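Local coordinates for CRISPR-associated protein, Cse1 family (Acidimicrobium ferrooxidans, PDB 4H3T), which probably serves as the large Cse1 subunit of the type I-E Cascade complex, which recognises invading DNA in CRISPR immunity, at residues A[265-270]-A[276-281]. The protein carries 1 engineered substitution. Residues are numbered along the deposited sequence; the frame is centred on the assembly and turned at random.
Sequences IRLFPE and IVVPRV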
loop_
_atom_site.group_PDB
_atom_site.type_symbol
_atom_site.label_atom_id
_atom_site.label_comp_id
_atom_site.label_asym_id
_atom_site.label_seq_id
_atom_site.Cartn_x
_atom_site.Cartn_y
_atom_site.Cartn_z
ATOM N N ILE A 265 -1.104 -20.490 12.534
ATOM C CA ILE A 265 -1.935 -19.860 13.563
ATOM C C ILE A 265 -3.062 -20.765 13.991
ATOM O O ILE A 265 -3.650 -21.469 13.185
ATOM C CB ILE A 265 -2.488 -18.501 13.026
ATOM C CG1 ILE A 265 -1.324 -17.547 12.573
ATOM C CG2 ILE A 265 -3.389 -17.838 14.050
ATOM C CD1 ILE A 265 -1.774 -16.232 12.005
ATOM N N ARG A 266 -3.400 -20.685 15.253
ATOM C CA ARG A 266 -4.562 -21.375 15.790
ATOM C C ARG A 266 -5.280 -20.447 16.732
ATOM O O ARG A 266 -4.637 -19.905 17.670
ATOM C CB ARG A 266 -4.160 -22.678 16.510
ATOM C CG ARG A 266 -5.349 -23.425 17.121
ATOM C CD ARG A 266 -4.904 -24.768 17.644
ATOM N NE ARG A 266 -6.012 -25.438 18.314
ATOM C CZ ARG A 266 -5.915 -26.558 19.021
ATOM N NH1 ARG A 266 -4.735 -27.135 19.206
ATOM N NH2 ARG A 266 -6.999 -27.092 19.583
ATOM N N LEU A 267 -6.595 -20.235 16.475
ATOM C CA LEU A 267 -7.484 -19.456 17.382
ATOM C C LEU A 267 -8.051 -20.419 18.409
ATOM O O LEU A 267 -8.299 -21.572 18.082
ATOM C CB LEU A 267 -8.644 -18.801 16.642
ATOM C CG LEU A 267 -8.314 -17.902 15.474
ATOM C CD1 LEU A 267 -9.587 -17.448 14.756
ATOM C CD2 LEU A 267 -7.493 -16.688 15.865
ATOM N N PHE A 268 -8.209 -19.996 19.638
ATOM C CA PHE A 268 -8.816 -20.842 20.687
ATOM C C PHE A 268 -10.168 -20.220 21.084
ATOM O O PHE A 268 -10.195 -19.417 21.998
ATOM C CB PHE A 268 -7.895 -20.940 21.881
ATOM C CG PHE A 268 -6.634 -21.711 21.554
ATOM C CD1 PHE A 268 -6.607 -23.111 21.635
ATOM C CD2 PHE A 268 -5.503 -21.056 21.079
ATOM C CE1 PHE A 268 -5.423 -23.821 21.394
ATOM C CE2 PHE A 268 -4.340 -21.770 20.773
ATOM C CZ PHE A 268 -4.319 -23.154 20.895
ATOM N N PRO A 269 -11.268 -20.541 20.394
ATOM C CA PRO A 269 -12.562 -19.898 20.743
ATOM C C PRO A 269 -13.152 -20.435 22.065
ATOM O O PRO A 269 -12.838 -21.537 22.486
ATOM C CB PRO A 269 -13.465 -20.268 19.566
ATOM C CG PRO A 269 -12.930 -21.654 19.125
ATOM C CD PRO A 269 -11.417 -21.448 19.230
ATOM N N GLU A 270 -14.007 -19.636 22.695
ATOM C CA GLU A 270 -14.675 -20.005 23.943
ATOM C C GLU A 270 -16.069 -19.494 23.915
ATOM O O GLU A 270 -16.302 -18.352 23.470
ATOM C CB GLU A 270 -13.917 -19.448 25.156
ATOM C CG GLU A 270 -14.561 -19.678 26.504
ATOM C CD GLU A 270 -13.976 -18.931 27.691
ATOM O OE1 GLU A 270 -13.176 -18.004 27.462
ATOM O OE2 GLU A 270 -14.346 -19.244 28.848
ATOM N N ILE A 276 -19.820 -16.520 21.194
ATOM C CA ILE A 276 -18.543 -17.155 20.938
ATOM C C ILE A 276 -17.561 -16.016 20.856
ATOM O O ILE A 276 -17.803 -15.060 20.114
ATOM C CB ILE A 276 -18.549 -18.014 19.649
ATOM C CG1 ILE A 276 -19.607 -19.139 19.690
ATOM C CG2 ILE A 276 -17.115 -18.595 19.414
ATOM C CD1 ILE A 276 -19.910 -19.686 18.194
ATOM N N VAL A 277 -16.457 -16.100 21.581
ATOM C CA VAL A 277 -15.399 -15.101 21.484
ATOM C C VAL A 277 -14.088 -15.851 21.336
ATOM O O VAL A 277 -14.041 -17.075 21.518
ATOM C CB VAL A 277 -15.384 -14.113 22.678
ATOM C CG1 VAL A 277 -16.718 -13.385 22.748
ATOM C CG2 VAL A 277 -15.091 -14.837 23.989
ATOM N N VAL A 278 -13.037 -15.092 21.037
ATOM C CA VAL A 278 -11.682 -15.639 20.880
ATOM C C VAL A 278 -10.760 -14.951 21.893
ATOM O O VAL A 278 -10.270 -13.902 21.597
ATOM C CB VAL A 278 -11.132 -15.490 19.430
ATOM C CG1 VAL A 278 -9.774 -16.158 19.289
ATOM C CG2 VAL A 278 -12.103 -16.043 18.388
ATOM N N PRO A 279 -10.492 -15.549 23.050
ATOM C CA PRO A 279 -9.605 -14.888 24.043
ATOM C C PRO A 279 -8.107 -15.222 23.865
ATOM O O PRO A 279 -7.251 -14.553 24.442
ATOM C CB PRO A 279 -10.111 -15.436 25.371
ATOM C CG PRO A 279 -10.685 -16.722 25.056
ATOM C CD PRO A 279 -11.162 -16.724 23.634
ATOM N N ARG A 280 -7.770 -16.321 23.160
ATOM C CA ARG A 280 -6.392 -16.774 23.054
ATOM C C ARG A 280 -6.059 -17.199 21.626
ATOM O O ARG A 280 -6.949 -17.603 20.871
ATOM C CB ARG A 280 -6.138 -17.956 24.027
ATOM C CG ARG A 280 -6.280 -17.630 25.525
ATOM C CD ARG A 280 -6.002 -18.890 26.390
ATOM N NE ARG A 280 -6.840 -20.029 25.955
ATOM C CZ ARG A 280 -6.455 -21.294 25.754
ATOM N NH1 ARG A 280 -5.208 -21.671 26.012
ATOM N NH2 ARG A 280 -7.328 -22.202 25.316
ATOM N N VAL A 281 -4.746 -17.180 21.300
ATOM C CA VAL A 281 -4.239 -17.495 19.970
ATOM C C VAL A 281 -2.788 -18.034 20.088
ATOM O O VAL A 281 -2.057 -17.663 21.018
ATOM C CB VAL A 281 -4.301 -16.256 19.008
ATOM C CG1 VAL A 281 -3.331 -15.155 19.446
ATOM C CG2 VAL A 281 -3.998 -16.673 17.575
HETATM O O HOH W 1 -9.457 -20.056 24.887
#
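Phe268 sets CG opposite its own carbonyl carbon (chi1 -68°), while Arg280 folds its chain at chi3 (-53°), and these turns bring the guanidinium back against the base of the ring. NH2 of Arg280 sits 3.7 Å from CB of Phe268 and 3.9 Å from both its CG and CD1, with the two planes tilted 38° apart, so this is a slanted contact rather than a flat stack. Water 1 spans the strands, donating to Phe268 O and accepting from Arg280 NE at 2.8 Å. Replacing Phe268 with an alanine would probably leave the Arg280 guanidinium without its aromatic neighbour and held mainly by the water at NE, its terminal nitrogens freer to turn. On the other side, Val281 CG2 meets Ile265 CG2 at 3.8 Å and Leu267 CD2 at 3.9 Å; CB of Leu267 rests on Val278 CG1, and helix 157-170 covers Ile265, Leu267 and Val278. Near the turn, Glu270 and Val277 exchange two backbone bonds, Glu270 N to Val277 O at 2.8 Å and Val277 N to Glu270 O at 2.9 Å. Glu270 OE1 pairs with Arg272. Between the Leu267-Val281 and Glu270-Val277 pairs, Phe268 and Pro269 face Val278, Pro279 and Arg280, an extra residue that makes this a bulged antiparallel beta hairpin.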